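Putative Phosphate (Eubacterium rectale, PDB 3DAO) is a putative phosphatase of the haloacid dehalogenase-like hydrolase family that probably removes phosphate from a substrate not yet identified. Local coordinates at residues L180-P183 with V184-A188; A196-G199 with K200-D204; S211-T214 with A215-Y218. All coordinates share one frame; numbering follows the deposited sequence.

Contact 1. Residues L180-P183 with V184-A188; sequences LCTP and VFIPA
Cys181 and Phe185 meet through both the sulfur and the CB atoms. SG of Cys181 lies 4.7 Å from the centroid of the Phe185 ring, 35° off the ring normal, so this sulfur-aromatic contact is oblique; CD1 is the ring atom it approaches most closely. Nearer the backbone, the CB atoms of Cys181 and Phe185 lie 4.0 Å apart. CG of Phe185 is trans to the main-chain N (chi1 -174°), which carries the ring past the sulfur into the interior, where it touches Met110, Met113 and Val114 of helix 104-117 and Phe169 and Val171 of strand 168-172. Ile186 comes to Cys181 from another direction: in one of its two conformers it sets CG1 3.8 Å from Cys181 CB and CD1 near Thr182 OG1, the side chains of Thr182 and Ile186 crossing at a slant. The hydroxyl itself is hydrogen-bonded to Glu178 O, one turn back. The segments form the tight connection between helix 177-181 and helix 185-189, with Val184 as N-cap residue of the second. Across the tight turn between the two helices the backbone N of Ile186 donates to Cys181 O at 2.8 Å in a nearly straight bond (168°). Water 1 makes a second bridge, donating to Leu180 O and accepting from Phe185 N, so an amide in the first turn of the new helix is tied to a carbonyl near the end of the old one. On the outer side the Pro187 ring sits against the backbone of Thr182, its CD only 3.0 Å from Thr182 O.

Contact 2. Residues A196-G199 with K200-D204; sequences AAAG and KEWVD
Ala198 and Trp202 pack CB to CB at 3.8 Å on one face of a beta hairpin, beside the hydrogen bonds that join their backbones. Ala198 N gives Trp202 O a nearly straight bond of 2.8 Å, although the donor stands well above the carbonyl plane. The return bond, from Trp202 N to Ala198 O, is longer at 3.1 Å and more bent (144°). Ala198 O also meets the indole at its edge, near the ring plane, with CD1 of Trp202 at 3.5 Å. In Trp202, chi1 of -50° and a ring turned to chi2 97° together put CD1 at the carbonyl, before the rest of the ring leads away to meet Phe172. Two residues along, Ala196 and Asp204 form the next hydrogen-bonded pair, with Ala196 N to Asp204 O at 2.8 Å. Between these two pairs Ala197 and Val203 make a non-hydrogen-bonded pair on the other sheet face, where Val203 packs on Cys177 and Cys181.

At the turn, water 2 donates to both Gly199 O and Trp202 O, so the latter carbonyl receives the water as well as Ala198 N and a CA-H...O approach from Ala197 CA at 3.3 Å. The Glu201 chain, bent at chi2, brings OE1 back to the turn, where it takes a weak bond from Lys200 N. The hairpin lies at the edge of the six-stranded sheet, with 193-198 outermost and 202-207 held by strand 168-172 through Val203-Val171 backbone bonding. Thr170 OG1 holds Asp204 OD1, and OD2 makes a weak bond to a bound pentaethylene glycol, probably from the crystallisation liquor. The hairpin itself is joined mainly through its backbone, with polar atoms of the turn satisfied partly by solvent.

Contact 3. Residues S211-T214 with A215-Y218; sequences SKWT and ALSY
Trp213 O is gripped by two donors from Ser217, the backbone N at 2.7 Å and the hydroxyl OG also at 2.7 Å, which reach it from opposite faces of the carbonyl plane. The hydroxyl stands well out of that plane. Its position beside the Ser217 backbone N (chi1 -65°) turns it back along the helix, and it lies over one face of the Trp213 indole, 2.8 Å from NE1, a tight approach whose angle is too poor for a hydrogen bond. The six-membered part of the indole meets Leu216 at a slant, CZ3 lying 3.9 Å from Leu216 CD2, while Met242 and Asn245 of helix 240-245 also touch the Trp213 side chain. At the start of the helix Ser211 is the N-cap: its OG accepts from Thr214 N at 2.9 Å, and its carbonyl O accepts from Ala215 N. Thr214 OG1 is in turn bonded to Gly209 O. Lys212 extends in another direction to form salt bridges with Asp27 and Asp239 and a hydrogen bond to Asn238. Asp27 lies in what looks like the DxDx(T/V) signature, so a lysine at the helix start bound to aspartates resembles the motif III lysine of haloacid dehalogenase-type active sites.

How the contacts relate
The contacts follow one another along the chain. Contacts 1 and 2 belong to the part built on the six-stranded sheet: their centres are 12 Å apart, and they touch where Cys181 SG packs on Val203 CG2, placing the helix connection of 180-188 against one face of the hairpin of 196-204. Contact 3 lies on helix 212-222, which packs against the eight-stranded sheet, with its centre 22 Å from that of contact 2 and 27 Å from that of contact 1. After strand 202-207 a short connection leads to helix 212-222, so the chain passes from the six-stranded part, probably the cap, back to the probable core of a haloacid dehalogenase-like hydrolase.

Contact 1. Residues L180-P183 with V184-A188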
# COMPACT_ATOMS: atom_id res chain seq x y z
N LEU A 180 11.78 19.44 -8.56
CA LEU A 180 10.88 20.56 -8.79
C LEU A 180 9.95 20.82 -7.61
O LEU A 180 9.51 21.95 -7.41
CB LEU A 180 10.05 20.37 -10.05
CG LEU A 180 10.80 20.52 -11.38
CD1 LEU A 180 9.90 20.04 -12.56
CD2 LEU A 180 11.27 21.97 -11.53
N CYS A 181 9.62 19.78 -6.86
CA CYS A 181 8.71 19.90 -5.73
C CYS A 181 9.37 20.45 -4.47
O CYS A 181 8.70 20.94 -3.57
CB CYS A 181 8.08 18.54 -5.36
SG CYS A 181 6.83 17.95 -6.52
N THR A 182 10.68 20.37 -4.42
CA THR A 182 11.41 20.75 -3.19
C THR A 182 11.34 22.22 -2.75
O THR A 182 11.14 22.49 -1.56
CB THR A 182 12.85 20.27 -3.25
OG1 THR A 182 12.85 18.88 -2.89
CG2 THR A 182 13.74 21.04 -2.25
N PRO A 183 11.48 23.16 -3.67
CA PRO A 183 11.55 24.57 -3.22
C PRO A 183 10.31 25.10 -2.53
O PRO A 183 10.43 25.92 -1.62
CB PRO A 183 11.75 25.32 -4.53
CG PRO A 183 12.42 24.36 -5.40
CD PRO A 183 11.86 23.03 -5.08
N VAL A 184 9.14 24.64 -2.97
CA VAL A 184 7.85 25.10 -2.39
C VAL A 184 6.84 23.99 -2.04
O VAL A 184 6.27 23.96 -0.96
CB VAL A 184 7.14 26.09 -3.33
CG1 VAL A 184 5.77 26.50 -2.79
CG2 VAL A 184 8.03 27.35 -3.62
N PHE A 185 6.59 23.09 -2.98
CA PHE A 185 5.54 22.08 -2.77
C PHE A 185 5.71 21.21 -1.53
O PHE A 185 4.78 21.10 -0.71
CB PHE A 185 5.40 21.16 -4.00
CG PHE A 185 4.25 20.21 -3.90
CD1 PHE A 185 4.42 18.97 -3.31
CD2 PHE A 185 3.03 20.51 -4.42
CE1 PHE A 185 3.38 18.07 -3.21
CE2 PHE A 185 1.98 19.61 -4.31
CZ PHE A 185 2.16 18.40 -3.70
N ILE A 186 6.89 20.64 -1.39
CA ILE A 186 7.18 19.76 -0.26
C ILE A 186 7.06 20.54 1.08
O ILE A 186 6.32 20.12 1.98
CB ILE A 186 8.52 19.00 -0.44
CG1 ILE A 186 8.36 18.02 -1.62
CG2 ILE A 186 8.91 18.26 0.83
CD1 ILE A 186 9.62 17.23 -2.01
N PRO A 187 7.75 21.68 1.20
CA PRO A 187 7.54 22.33 2.52
C PRO A 187 6.14 22.89 2.75
O PRO A 187 5.71 23.04 3.89
CB PRO A 187 8.59 23.42 2.55
CG PRO A 187 8.99 23.67 1.12
CD PRO A 187 8.87 22.30 0.46
N ALA A 188 5.43 23.20 1.67
CA ALA A 188 4.10 23.73 1.81
C ALA A 188 3.09 22.69 2.27
O ALA A 188 2.06 23.05 2.80
CB ALA A 188 3.61 24.40 0.51
O HOH W 1 8.08 23.55 -5.50

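Contact 2. Residues A196-G199 with K200-D204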
# COMPACT_ATOMS: atom_id res chain seq x y z
N ALA A 196 5.93 11.53 0.04
CA ALA A 196 7.10 10.69 -0.19
C ALA A 196 7.48 10.65 -1.66
O ALA A 196 6.65 10.37 -2.48
CB ALA A 196 6.86 9.27 0.26
N ALA A 197 8.75 10.91 -1.95
CA ALA A 197 9.21 10.82 -3.35
C ALA A 197 9.34 9.35 -3.69
O ALA A 197 9.58 8.52 -2.79
CB ALA A 197 10.58 11.52 -3.53
N ALA A 198 9.15 9.05 -4.98
CA ALA A 198 9.40 7.74 -5.53
C ALA A 198 10.27 7.94 -6.78
O ALA A 198 9.77 8.42 -7.83
CB ALA A 198 8.13 7.03 -5.88
N GLY A 199 11.54 7.61 -6.66
CA GLY A 199 12.47 7.82 -7.73
C GLY A 199 12.61 9.30 -8.09
O GLY A 199 12.42 10.21 -7.26
N LYS A 200 12.91 9.53 -9.36
CA LYS A 200 13.07 10.87 -9.85
C LYS A 200 11.81 11.37 -10.49
O LYS A 200 11.72 12.55 -10.89
CB LYS A 200 14.22 10.94 -10.86
CG LYS A 200 15.59 10.64 -10.21
CD LYS A 200 16.73 10.81 -11.20
CE LYS A 200 16.69 9.77 -12.28
NZ LYS A 200 16.74 8.36 -11.72
N GLU A 201 10.80 10.48 -10.57
CA GLU A 201 9.62 10.81 -11.35
C GLU A 201 8.34 11.13 -10.57
O GLU A 201 7.46 11.74 -11.11
CB GLU A 201 9.26 9.65 -12.30
CG GLU A 201 10.36 9.15 -13.23
CD GLU A 201 11.37 8.25 -12.54
OE1 GLU A 201 11.04 7.77 -11.43
OE2 GLU A 201 12.46 7.98 -13.14
N TRP A 202 8.25 10.68 -9.33
CA TRP A 202 7.01 10.79 -8.57
C TRP A 202 7.17 11.37 -7.19
O TRP A 202 8.20 11.17 -6.51
CB TRP A 202 6.39 9.38 -8.36
CG TRP A 202 6.27 8.53 -9.63
CD1 TRP A 202 7.12 7.59 -10.04
CD2 TRP A 202 5.20 8.56 -10.60
NE1 TRP A 202 6.68 7.05 -11.22
CE2 TRP A 202 5.49 7.60 -11.56
CE3 TRP A 202 4.03 9.30 -10.72
CZ2 TRP A 202 4.67 7.40 -12.67
CZ3 TRP A 202 3.20 9.07 -11.79
CH2 TRP A 202 3.54 8.14 -12.76
N VAL A 203 6.14 12.09 -6.80
CA VAL A 203 5.92 12.49 -5.41
C VAL A 203 4.47 12.09 -5.05
O VAL A 203 3.51 12.59 -5.61
CB VAL A 203 6.18 13.98 -5.11
CG1 VAL A 203 5.85 14.27 -3.63
CG2 VAL A 203 7.62 14.34 -5.41
N ASP A 204 4.37 11.17 -4.11
CA ASP A 204 3.08 10.65 -3.64
C ASP A 204 2.69 11.29 -2.34
O ASP A 204 3.49 11.40 -1.39
CB ASP A 204 3.15 9.14 -3.39
CG ASP A 204 3.31 8.34 -4.66
OD1 ASP A 204 2.69 8.70 -5.68
OD2 ASP A 204 4.11 7.38 -4.63
O HOH W 2 10.69 12.33 -7.52

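Contact 3. Residues S211-T214 with A215-Y218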
# COMPACT_ATOMS: atom_id res chain seq x y z
N SER A 211 -0.30 5.22 7.20
CA SER A 211 0.76 4.23 7.09
C SER A 211 0.20 2.82 7.18
O SER A 211 -0.92 2.61 7.60
CB SER A 211 1.79 4.38 8.20
OG SER A 211 1.27 3.98 9.48
N LYS A 212 1.05 1.87 6.84
CA LYS A 212 0.67 0.46 6.99
C LYS A 212 0.38 0.16 8.47
O LYS A 212 -0.61 -0.50 8.81
CB LYS A 212 1.76 -0.48 6.45
CG LYS A 212 1.83 -0.59 4.96
CD LYS A 212 3.03 -1.49 4.58
CE LYS A 212 2.98 -1.86 3.13
NZ LYS A 212 4.28 -2.51 2.75
N TRP A 213 1.19 0.70 9.37
CA TRP A 213 0.99 0.41 10.81
C TRP A 213 -0.27 1.07 11.35
O TRP A 213 -0.99 0.49 12.16
CB TRP A 213 2.20 0.79 11.68
CG TRP A 213 1.94 0.43 13.10
CD1 TRP A 213 1.67 1.29 14.12
CD2 TRP A 213 1.77 -0.89 13.63
NE1 TRP A 213 1.41 0.58 15.28
CE2 TRP A 213 1.48 -0.76 15.01
CE3 TRP A 213 1.88 -2.17 13.10
CZ2 TRP A 213 1.28 -1.85 15.84
CZ3 TRP A 213 1.68 -3.27 13.95
CH2 TRP A 213 1.39 -3.10 15.28
N THR A 214 -0.56 2.26 10.89
CA THR A 214 -1.81 2.94 11.30
C THR A 214 -3.03 2.08 10.97
O THR A 214 -3.93 1.82 11.81
CB THR A 214 -1.96 4.34 10.65
OG1 THR A 214 -0.89 5.17 11.10
CG2 THR A 214 -3.29 5.01 11.05
N ALA A 215 -3.04 1.63 9.73
CA ALA A 215 -4.15 0.83 9.22
C ALA A 215 -4.19 -0.51 9.94
O ALA A 215 -5.26 -1.00 10.27
CB ALA A 215 -4.05 0.60 7.70
N LEU A 216 -3.03 -1.11 10.14
CA LEU A 216 -2.98 -2.42 10.81
C LEU A 216 -3.43 -2.28 12.24
O LEU A 216 -4.14 -3.13 12.77
CB LEU A 216 -1.61 -3.07 10.67
CG LEU A 216 -1.50 -4.52 11.10
CD1 LEU A 216 -2.49 -5.35 10.32
CD2 LEU A 216 -0.05 -5.06 10.93
N SER A 217 -3.04 -1.18 12.88
CA SER A 217 -3.43 -0.92 14.26
C SER A 217 -4.94 -0.81 14.41
O SER A 217 -5.51 -1.21 15.42
CB SER A 217 -2.76 0.36 14.77
OG SER A 217 -1.37 0.19 14.81
N TYR A 218 -5.56 -0.26 13.38
CA TYR A 218 -7.00 -0.13 13.32
C TYR A 218 -7.67 -1.50 13.45
O TYR A 218 -8.64 -1.69 14.24
CB TYR A 218 -7.46 0.59 12.04
CG TYR A 218 -8.92 0.43 11.80
CD1 TYR A 218 -9.84 1.31 12.37
CD2 TYR A 218 -9.41 -0.64 11.07
CE1 TYR A 218 -11.18 1.13 12.18
CE2 TYR A 218 -10.74 -0.83 10.88
CZ TYR A 218 -11.63 0.05 11.44
OH TYR A 218 -12.96 -0.17 11.24